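Local coordinates for HD domain-containing protein (Aquifex aeolicus, PDB 2HEK), which is of unknown function but binds zinc and guanosine diphosphate at separate sites, and may, like its HD-domain relatives, act as a dGTPase, at residues Y326-S330 / E331-K335; R204-E207 / N208-S212; K148-S151 / E152-T155; V226-L229 / S230-L233. All blocks are in the same frame, centred on the assembly; numbering follows the deposited sequence.

Contact 1: Y326-S330 / E331-K335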
loop_
_atom_site.group_PDB
_atom_site.type_symbol
_atom_site.label_atom_id
_atom_site.label_comp_id
_atom_site.label_asym_id
_atom_site.label_seq_id
_atom_site.Cartn_x
_atom_site.Cartn_y
_atom_site.Cartn_z
ATOM N N TYR A 326 28.207 10.727 4.055
ATOM C CA TYR A 326 28.682 10.404 5.396
ATOM C C TYR A 326 27.649 9.764 6.299
ATOM O O TYR A 326 26.463 10.093 6.264
ATOM C CB TYR A 326 29.234 11.656 6.067
ATOM C CG TYR A 326 30.461 12.193 5.390
ATOM C CD1 TYR A 326 30.377 13.274 4.526
ATOM C CD2 TYR A 326 31.702 11.610 5.603
ATOM C CE1 TYR A 326 31.498 13.768 3.895
ATOM C CE2 TYR A 326 32.836 12.100 4.986
ATOM C CZ TYR A 326 32.725 13.172 4.134
ATOM O OH TYR A 326 33.853 13.662 3.514
ATOM N N VAL A 327 28.135 8.832 7.095
ATOM C CA VAL A 327 27.345 8.115 8.049
ATOM C C VAL A 327 28.007 8.344 9.401
ATOM O O VAL A 327 29.214 8.159 9.532
ATOM C CB VAL A 327 27.304 6.606 7.718
ATOM C CG1 VAL A 327 26.660 5.838 8.858
ATOM C CG2 VAL A 327 26.517 6.364 6.380
ATOM N N LEU A 328 27.222 8.755 10.393
ATOM C CA LEU A 328 27.738 8.958 11.743
ATOM C C LEU A 328 27.685 7.661 12.514
ATOM O O LEU A 328 26.608 7.153 12.824
ATOM C CB LEU A 328 26.963 10.058 12.478
ATOM C CG LEU A 328 27.421 10.431 13.895
ATOM C CD1 LEU A 328 28.775 11.143 13.895
ATOM C CD2 LEU A 328 26.388 11.290 14.536
ATOM N N SER A 329 28.868 7.129 12.805
ATOM C CA SER A 329 29.032 5.891 13.556
ATOM C C SER A 329 29.292 6.174 15.033
ATOM O O SER A 329 29.436 7.332 15.435
ATOM C CB SER A 329 30.209 5.105 12.989
ATOM O OG SER A 329 30.434 3.932 13.757
ATOM N N SER A 330 29.356 5.120 15.843
ATOM C CA SER A 330 29.788 5.270 17.236
ATOM C C SER A 330 31.268 5.703 17.315
ATOM O O SER A 330 31.675 6.380 18.261
ATOM C CB SER A 330 29.516 3.997 18.052
ATOM O OG SER A 330 29.916 2.830 17.351
ATOM N N GLU A 331 32.039 5.337 16.288
ATOM C CA GLU A 331 33.446 5.721 16.142
ATOM C C GLU A 331 33.623 7.064 15.419
ATOM O O GLU A 331 34.723 7.384 14.956
ATOM C CB GLU A 331 34.205 4.647 15.354
ATOM C CG GLU A 331 33.870 3.201 15.706
ATOM C CD GLU A 331 34.204 2.242 14.569
ATOM O OE1 GLU A 331 33.518 2.301 13.516
ATOM O OE2 GLU A 331 35.146 1.430 14.728
ATOM N N GLY A 332 32.548 7.843 15.305
ATOM C CA GLY A 332 32.579 9.097 14.541
ATOM C C GLY A 332 32.207 8.938 13.067
ATOM O O GLY A 332 31.733 7.882 12.637
ATOM N N LEU A 333 32.454 9.995 12.302
ATOM C CA LEU A 333 31.983 10.127 10.932
ATOM C C LEU A 333 32.761 9.305 9.925
ATOM O O LEU A 333 33.981 9.412 9.835
ATOM C CB LEU A 333 32.037 11.589 10.517
ATOM C CG LEU A 333 31.033 12.052 9.471
ATOM C CD1 LEU A 333 29.603 11.834 9.982
ATOM C CD2 LEU A 333 31.270 13.508 9.142
ATOM N N LYS A 334 32.044 8.497 9.149
ATOM C CA LYS A 334 32.652 7.697 8.087
ATOM C C LYS A 334 31.999 8.013 6.735
ATOM O O LYS A 334 30.911 8.588 6.685
ATOM C CB LYS A 334 32.477 6.203 8.381
ATOM C CG LYS A 334 32.906 5.733 9.778
ATOM C CD LYS A 334 34.415 5.479 9.880
ATOM C CE LYS A 334 34.752 4.586 11.082
ATOM N NZ LYS A 334 36.043 4.974 11.704
ATOM N N LYS A 335 32.673 7.640 5.652
ATOM C CA LYS A 335 32.046 7.529 4.336
ATOM C C LYS A 335 31.116 6.315 4.333
ATOM O O LYS A 335 31.439 5.296 4.955
ATOM C CB LYS A 335 33.107 7.321 3.265
ATOM C CG LYS A 335 33.987 8.511 2.981
ATOM C CD LYS A 335 33.208 9.653 2.377
ATOM C CE LYS A 335 34.094 10.500 1.492
ATOM N NZ LYS A 335 33.434 11.797 1.234
#
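Val327 and Lys334 face each other as a hydrogen-bonded antiparallel pair and tie the two strands together. Val327 N gives a short bond to Lys334 O (2.8 Å). Lys334 N returns one to Val327 O (2.9 Å). Nearer the turn, Ser329 N meets Gly332 O at 3.0 Å, and the bond back from Gly332 N is weak.

The closest packing is around Leu333 and Tyr326. Leu333 CG lies 3.9 Å from Tyr326 CB, its CD2 rests by the near ring atoms CG and CD2, and the two side chains cross at about a right angle. Tyr326 has CG anti to the carbonyl carbon (chi1 -65°), and Lys334 O sits near the ring plane at its edge. Lys335 passes the ring at a slant, its CD 3.6 Å from Tyr326 CE2. With a serine in place of Tyr326 the ring is gone, and Leu333 CD2 and the Lys335 chain would probably lose the surface they rest on. Leu333 CD1 meets Leu328 CB at 4.0 Å, these side chains also crossing at about a right angle. Val197 and Tyr192 of the neighbouring strands add to this apolar patch. On the face that carries Val327, Ser329 and Lys334, Leu339 of the following helix packs.

The solvent side is looser. Lys335 NZ makes a weak bond to Tyr326 OH (3.0 Å). At the exposed turn, Glu331 N makes a weak bond to Ser329 OG, which also has a weak bond with Glu200.

The arrangement is a beta hairpin with a two-residue loop, Ser330 and Glu331, in a type I turn from Ser329 to Gly332. It forms one margin of a small mixed sheet, where strand 326-329 runs parallel to strand 195-199.

Contact 2: R204-E207 / N208-S212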
loop_
_atom_site.group_PDB
_atom_site.type_symbol
_atom_site.label_atom_id
_atom_site.label_comp_id
_atom_site.label_asym_id
_atom_site.label_seq_id
_atom_site.Cartn_x
_atom_site.Cartn_y
_atom_site.Cartn_z
ATOM N N ARG A 204 20.426 1.045 6.437
ATOM C CA ARG A 204 19.491 0.314 5.579
ATOM C C ARG A 204 18.594 1.252 4.775
ATOM O O ARG A 204 18.396 1.049 3.579
ATOM C CB ARG A 204 18.608 -0.611 6.413
ATOM C CG ARG A 204 19.369 -1.593 7.313
ATOM C CD ARG A 204 19.942 -2.749 6.543
ATOM N NE ARG A 204 21.288 -2.524 6.041
ATOM C CZ ARG A 204 22.386 -2.726 6.766
ATOM N NH1 ARG A 204 22.278 -3.130 8.030
ATOM N NH2 ARG A 204 23.589 -2.515 6.235
ATOM N N ALA A 205 18.034 2.271 5.432
ATOM C CA ALA A 205 17.232 3.275 4.720
ATOM C C ALA A 205 18.049 3.959 3.631
ATOM O O ALA A 205 17.511 4.293 2.575
ATOM C CB ALA A 205 16.645 4.313 5.685
ATOM N N LEU A 206 19.336 4.207 3.875
ATOM C CA LEU A 206 20.194 4.819 2.823
ATOM C C LEU A 206 20.421 3.862 1.645
ATOM O O LEU A 206 20.326 4.256 0.488
ATOM C CB LEU A 206 21.558 5.252 3.407
ATOM C CG LEU A 206 22.613 5.784 2.422
ATOM C CD1 LEU A 206 22.155 7.058 1.689
ATOM C CD2 LEU A 206 23.992 5.979 3.115
ATOM N N GLU A 207 20.752 2.600 1.952
ATOM C CA GLU A 207 20.826 1.546 0.943
ATOM C C GLU A 207 19.531 1.514 0.120
ATOM O O GLU A 207 19.583 1.459 -1.103
ATOM C CB GLU A 207 21.066 0.173 1.640
ATOM C CG GLU A 207 22.525 0.055 2.160
ATOM C CD GLU A 207 22.834 -1.237 2.908
ATOM O OE1 GLU A 207 21.887 -1.958 3.288
ATOM O OE2 GLU A 207 24.044 -1.501 3.117
ATOM N N ASN A 208 18.374 1.510 0.777
ATOM C CA ASN A 208 17.115 1.441 0.050
ATOM C C ASN A 208 16.953 2.658 -0.882
ATOM O O ASN A 208 16.509 2.542 -2.025
ATOM C CB ASN A 208 15.922 1.395 1.020
ATOM C CG ASN A 208 14.606 1.467 0.287
ATOM O OD1 ASN A 208 14.308 0.606 -0.501
ATOM N ND2 ASN A 208 13.854 2.539 0.483
ATOM N N PHE A 209 17.293 3.830 -0.375
ATOM C CA PHE A 209 17.201 5.067 -1.168
ATOM C C PHE A 209 18.051 4.989 -2.439
ATOM O O PHE A 209 17.567 5.283 -3.534
ATOM C CB PHE A 209 17.600 6.263 -0.279
ATOM C CG PHE A 209 17.675 7.550 -1.025
ATOM C CD1 PHE A 209 16.513 8.221 -1.385
ATOM C CD2 PHE A 209 18.910 8.054 -1.441
ATOM C CE1 PHE A 209 16.572 9.431 -2.132
ATOM C CE2 PHE A 209 18.990 9.270 -2.185
ATOM C CZ PHE A 209 17.801 9.956 -2.523
ATOM N N LEU A 210 19.305 4.557 -2.318
ATOM C CA LEU A 210 20.193 4.439 -3.487
ATOM C C LEU A 210 19.724 3.386 -4.498
ATOM O O LEU A 210 19.862 3.601 -5.700
ATOM C CB LEU A 210 21.654 4.140 -3.058
ATOM C CG LEU A 210 22.235 5.227 -2.128
ATOM C CD1 LEU A 210 23.481 4.670 -1.443
ATOM C CD2 LEU A 210 22.554 6.534 -2.947
ATOM N N ILE A 211 19.180 2.262 -4.010
ATOM C CA ILE A 211 18.615 1.225 -4.895
ATOM C C ILE A 211 17.361 1.743 -5.591
ATOM O O ILE A 211 17.150 1.527 -6.820
ATOM C CB ILE A 211 18.206 -0.054 -4.132
ATOM C CG1 ILE A 211 19.410 -0.726 -3.468
ATOM C CG2 ILE A 211 17.535 -1.023 -5.099
ATOM C CD1 ILE A 211 20.554 -1.045 -4.386
ATOM N N SER A 212 16.518 2.439 -4.837
ATOM C CA SER A 212 15.314 3.024 -5.453
ATOM C C SER A 212 15.711 4.003 -6.562
ATOM O O SER A 212 15.105 4.031 -7.652
ATOM C CB SER A 212 14.404 3.620 -4.385
ATOM O OG SER A 212 14.768 4.977 -4.085
HETATM O O HOH W 1 14.858 4.764 2.244
#
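Leu206 and Leu210 lie one helical turn apart, and their side chains cross at a slant. Leu206 CG is 4.1 Å from Leu210 CD1. Leu206 has CG anti to the backbone N (chi1 174°), while Leu210 has its CG beside the backbone N, and the two ends therefore converge. Ile343 packs on both leucines.

The Phe209 ring has Leu206 O near its plane at one edge, packs on Phe158 and Leu185, and stacks edge-to-face with Tyr182. Ser212 OG donates to Phe209 O at 2.9 Å and is also bonded to Tyr182 OH.

All of this belongs to helix 203-221, a regular alpha helix in the HD-associated region. The helix also faces a second subunit: Tyr177 of that subunit packs on Ala205 and Asn208.

Arg204 and Glu207 form a salt bridge along the helix flank, with NE to OE1 at 2.9 Å. The carboxylate carbon lies at the guanidinium edge, in its plane, but NE meets OE1 from above the carboxylate plane. Arg204 NH2 makes a weak bond to Glu207 OE2 (3.3 Å), which also bonds Ser340 OG. A water links Ala205 O (2.7 Å) to Asn208 ND2 (3.0 Å), and ND2 also donates to Phe179 O.

Contact 3: K148-S151 / E152-T155; sequences KLLS and EIIT
Residues Lys148 to Thr155 form the last turns of an alpha helix, with i to i+4 bonds such as Glu152 N to Lys148 O (2.9 Å) and a weak i to i+3 bond from Ile154 N to Ser151 O.

Ser151 O is gripped by two donors from one residue. Thr155 N approaches nearly along the C=O axis at 2.8 Å. Thr155 OG1 comes in at 2.7 Å from above the carbonyl plane, 57° out of it. This second bond depends on the torsion of Thr155, which sets OG1 between the backbone N and the carbonyl carbon (chi1 60°), turned back toward the preceding turn. A valine in place of Thr155 lacks OG1; Ser151 O would then be left with the backbone N-H of this position and the weak one of Ile154, and the side chain would probably be freer to turn. Ser151 OG bonds Ile137 O.

Lys148 is fully extended and crosses the Glu152 side chain at a slant, its CE 3.6 Å from Glu152 OE2. Lys148 NZ stays 4.7 Å from OE2, too far for a salt bridge, though the opposite charges probably still attract. The other oxygen, Glu152 OE1, accepts from Val196 N of strand 195-199.

On the buried flank, Leu150 CD2 meets Ile153 CD1 at 4.3 Å, and Val71 packs on both residues. Ile154 lies against Val77 and Ala80 of helix 74-82.

The end of the helix leads into the metal site of the HD domain. Backbone bonds join Ile153 to Ser160 and Ile154 to Asp161, a zinc ligand, and the Ile154 side chain is about 7 Å from the zinc.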
loop_
_atom_site.group_PDB
_atom_site.type_symbol
_atom_site.label_atom_id
_atom_site.label_comp_id
_atom_site.label_asym_id
_atom_site.label_seq_id
_atom_site.Cartn_x
_atom_site.Cartn_y
_atom_site.Cartn_z
ATOM N N LYS A 148 25.577 26.568 3.008
ATOM C CA LYS A 148 25.889 25.236 2.483
ATOM C C LYS A 148 25.008 24.169 3.138
ATOM O O LYS A 148 24.474 23.317 2.436
ATOM C CB LYS A 148 27.383 24.888 2.610
ATOM C CG LYS A 148 27.762 23.496 2.042
ATOM C CD LYS A 148 29.228 23.192 2.311
ATOM C CE LYS A 148 29.696 21.892 1.668
ATOM N NZ LYS A 148 31.195 21.670 1.940
ATOM N N LEU A 149 24.841 24.219 4.460
ATOM C CA LEU A 149 23.948 23.266 5.131
ATOM C C LEU A 149 22.525 23.355 4.559
ATOM O O LEU A 149 21.886 22.334 4.281
ATOM C CB LEU A 149 23.911 23.497 6.661
ATOM C CG LEU A 149 22.885 22.710 7.484
ATOM C CD1 LEU A 149 23.157 21.186 7.409
ATOM C CD2 LEU A 149 22.864 23.157 8.940
ATOM N N LEU A 150 22.023 24.582 4.416
ATOM C CA LEU A 150 20.657 24.782 3.982
ATOM C C LEU A 150 20.504 24.314 2.561
ATOM O O LEU A 150 19.497 23.677 2.232
ATOM C CB LEU A 150 20.213 26.271 4.143
ATOM C CG LEU A 150 20.140 26.811 5.584
ATOM C CD1 LEU A 150 19.584 28.238 5.611
ATOM C CD2 LEU A 150 19.248 25.895 6.452
ATOM N N SER A 151 21.513 24.600 1.728
ATOM C CA SER A 151 21.482 24.195 0.333
ATOM C C SER A 151 21.510 22.664 0.188
ATOM O O SER A 151 20.826 22.118 -0.685
ATOM C CB SER A 151 22.655 24.796 -0.419
ATOM O OG SER A 151 22.472 24.577 -1.795
ATOM N N GLU A 152 22.275 21.989 1.059
ATOM C CA GLU A 152 22.339 20.507 1.112
ATOM C C GLU A 152 20.963 19.895 1.398
ATOM O O GLU A 152 20.633 18.824 0.873
ATOM C CB GLU A 152 23.299 20.030 2.208
ATOM C CG GLU A 152 24.757 20.102 1.824
ATOM C CD GLU A 152 25.728 19.626 2.928
ATOM O OE1 GLU A 152 25.315 19.186 4.031
ATOM O OE2 GLU A 152 26.944 19.736 2.680
ATOM N N ILE A 153 20.177 20.573 2.235
ATOM C CA ILE A 153 18.847 20.084 2.583
ATOM C C ILE A 153 17.968 19.929 1.328
ATOM O O ILE A 153 17.185 18.989 1.229
ATOM C CB ILE A 153 18.180 20.950 3.676
ATOM C CG1 ILE A 153 18.921 20.761 5.018
ATOM C CG2 ILE A 153 16.630 20.654 3.782
ATOM C CD1 ILE A 153 18.428 21.692 6.164
ATOM N N ILE A 154 18.147 20.815 0.365
ATOM C CA ILE A 154 17.379 20.800 -0.870
ATOM C C ILE A 154 18.037 20.040 -2.025
ATOM O O ILE A 154 17.361 19.230 -2.675
ATOM C CB ILE A 154 17.027 22.217 -1.355
ATOM C CG1 ILE A 154 16.151 22.936 -0.328
ATOM C CG2 ILE A 154 16.243 22.157 -2.712
ATOM C CD1 ILE A 154 16.224 24.442 -0.575
ATOM N N THR A 155 19.345 20.258 -2.250
ATOM C CA THR A 155 20.015 19.877 -3.497
ATOM C C THR A 155 21.021 18.738 -3.288
ATOM O O THR A 155 21.629 18.259 -4.256
ATOM C CB THR A 155 20.794 21.090 -4.114
ATOM O OG1 THR A 155 21.777 21.515 -3.173
ATOM C CG2 THR A 155 19.838 22.325 -4.415
#

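Contact 4: V226-L229 / S230-L233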
loop_
_atom_site.group_PDB
_atom_site.type_symbol
_atom_site.label_atom_id
_atom_site.label_comp_id
_atom_site.label_asym_id
_atom_site.label_seq_id
_atom_site.Cartn_x
_atom_site.Cartn_y
_atom_site.Cartn_z
ATOM N N VAL A 226 12.289 6.749 -24.180
ATOM C CA VAL A 226 12.323 8.049 -23.516
ATOM C C VAL A 226 13.533 8.876 -24.034
ATOM O O VAL A 226 13.394 10.059 -24.352
ATOM C CB VAL A 226 12.370 7.911 -21.966
ATOM C CG1 VAL A 226 12.674 9.265 -21.317
ATOM C CG2 VAL A 226 11.014 7.337 -21.443
ATOM N N ARG A 227 14.699 8.228 -24.148
ATOM C CA ARG A 227 15.911 8.931 -24.578
ATOM C C ARG A 227 15.825 9.412 -26.042
ATOM O O ARG A 227 16.136 10.582 -26.317
ATOM C CB ARG A 227 17.165 8.091 -24.330
ATOM C CG ARG A 227 17.552 7.915 -22.804
ATOM C CD ARG A 227 18.009 9.221 -22.112
ATOM N NE ARG A 227 19.032 9.917 -22.889
ATOM C CZ ARG A 227 18.945 11.181 -23.332
ATOM N NH1 ARG A 227 17.897 11.953 -23.040
ATOM N NH2 ARG A 227 19.934 11.696 -24.065
ATOM N N ILE A 228 15.349 8.567 -26.950
ATOM C CA ILE A 228 15.247 8.989 -28.393
ATOM C C ILE A 228 14.209 10.109 -28.620
ATOM O O ILE A 228 14.434 11.054 -29.404
ATOM C CB ILE A 228 15.089 7.783 -29.405
ATOM C CG1 ILE A 228 15.210 8.242 -30.879
ATOM C CG2 ILE A 228 13.784 6.985 -29.202
ATOM C CD1 ILE A 228 16.612 8.822 -31.238
ATOM N N LEU A 229 13.083 10.030 -27.916
ATOM C CA LEU A 229 12.127 11.130 -27.949
ATOM C C LEU A 229 12.755 12.459 -27.521
ATOM O O LEU A 229 12.527 13.490 -28.142
ATOM C CB LEU A 229 10.896 10.801 -27.073
ATOM C CG LEU A 229 10.042 9.629 -27.609
ATOM C CD1 LEU A 229 8.978 9.160 -26.568
ATOM C CD2 LEU A 229 9.369 10.018 -28.938
ATOM N N SER A 230 13.550 12.440 -26.459
ATOM C CA SER A 230 14.228 13.640 -25.967
ATOM C C SER A 230 15.268 14.148 -26.975
ATOM O O SER A 230 15.408 15.358 -27.165
ATOM C CB SER A 230 14.891 13.360 -24.616
ATOM O OG SER A 230 15.517 14.534 -24.122
ATOM N N ILE A 231 15.979 13.218 -27.614
ATOM C CA ILE A 231 16.910 13.548 -28.711
ATOM C C ILE A 231 16.170 14.299 -29.836
ATOM O O ILE A 231 16.585 15.388 -30.197
ATOM C CB ILE A 231 17.671 12.306 -29.202
ATOM C CG1 ILE A 231 18.664 11.829 -28.124
ATOM C CG2 ILE A 231 18.432 12.558 -30.508
ATOM C CD1 ILE A 231 19.197 10.457 -28.412
ATOM N N HIS A 232 15.044 13.766 -30.313
ATOM C CA HIS A 232 14.201 14.475 -31.298
ATOM C C HIS A 232 13.679 15.821 -30.810
ATOM O O HIS A 232 13.734 16.809 -31.535
ATOM C CB HIS A 232 13.031 13.608 -31.799
ATOM C CG HIS A 232 13.459 12.362 -32.509
ATOM N ND1 HIS A 232 14.429 12.363 -33.491
ATOM C CD2 HIS A 232 13.027 11.080 -32.409
ATOM C CE1 HIS A 232 14.597 11.132 -33.939
ATOM N NE2 HIS A 232 13.752 10.337 -33.307
ATOM N N LEU A 233 13.180 15.869 -29.574
ATOM C CA LEU A 233 12.650 17.095 -29.016
ATOM C C LEU A 233 13.715 18.190 -28.932
ATOM O O LEU A 233 13.474 19.346 -29.287
ATOM C CB LEU A 233 12.033 16.854 -27.637
ATOM C CG LEU A 233 11.531 18.239 -27.240
ATOM C CD1 LEU A 233 10.052 18.472 -27.479
ATOM C CD2 LEU A 233 11.904 18.555 -25.850
HETATM O O HOH W 2 18.532 14.815 -24.836
#
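Ile228 and His232 make the main side-chain contact, one turn apart. Ile228 CG1 lies 3.5 Å from His232 NE2. Its CD1 continues over the imidazole in an off-centre CH-pi contact, 4.3 Å from the ring centroid and 30° off the normal. The same CD1 touches Ile231 CD1 at 4.2 Å. Ile228 can serve both because CG1 is anti to the backbone N (chi1 -171°), which carries the branch toward the next turn.

The backbone bonds are those of a regular alpha helix, part of helix 224-240 in the HD-associated region. His232 N to Ile228 O is 2.9 Å. The helix packs on strands 311-318 and 349-356, and beside the pocket that holds one guanosine diphosphate. Ile228 touches His282 of that pocket.

Arg227 and His232 have their main polar partners outside the helix turn. His232 NE2 is bonded to Phe283 N, which probably holds the ring's rotation, together with the edge-to-face stack on Phe283. Arg227 bends at chi2 and chi3, and its NE makes a salt bridge to Asp314. Arg227 NH1 lies 3.7 Å from Ser230 CB. A water at the guanidinium edge lies 3.1 Å from Ser230 OG and is weakly bonded to NH1.

Contacts 1 and 2 touch directly: Val327 CG2 of the hairpin packs on Leu206 CD2 of the helix at 4.1 Å, and their centres are about 17 Å apart. Contact 3 lies about 20 Å from each of them, centre to centre, without touching either. Strand 195-199 bridges contacts 1 and 3, since it pairs with strand 326-329 and receives Glu152. Contact 3 is the one beside the zinc; in contact 2 the Phe209 side chain is about 13 Å from the metal. Contact 4 stands apart, about 42 Å from contact 1 between centres, with the Leu229 side chain about 7 Å from a guanosine diphosphate. Helices 203-221 and 224-240 follow each other in the chain.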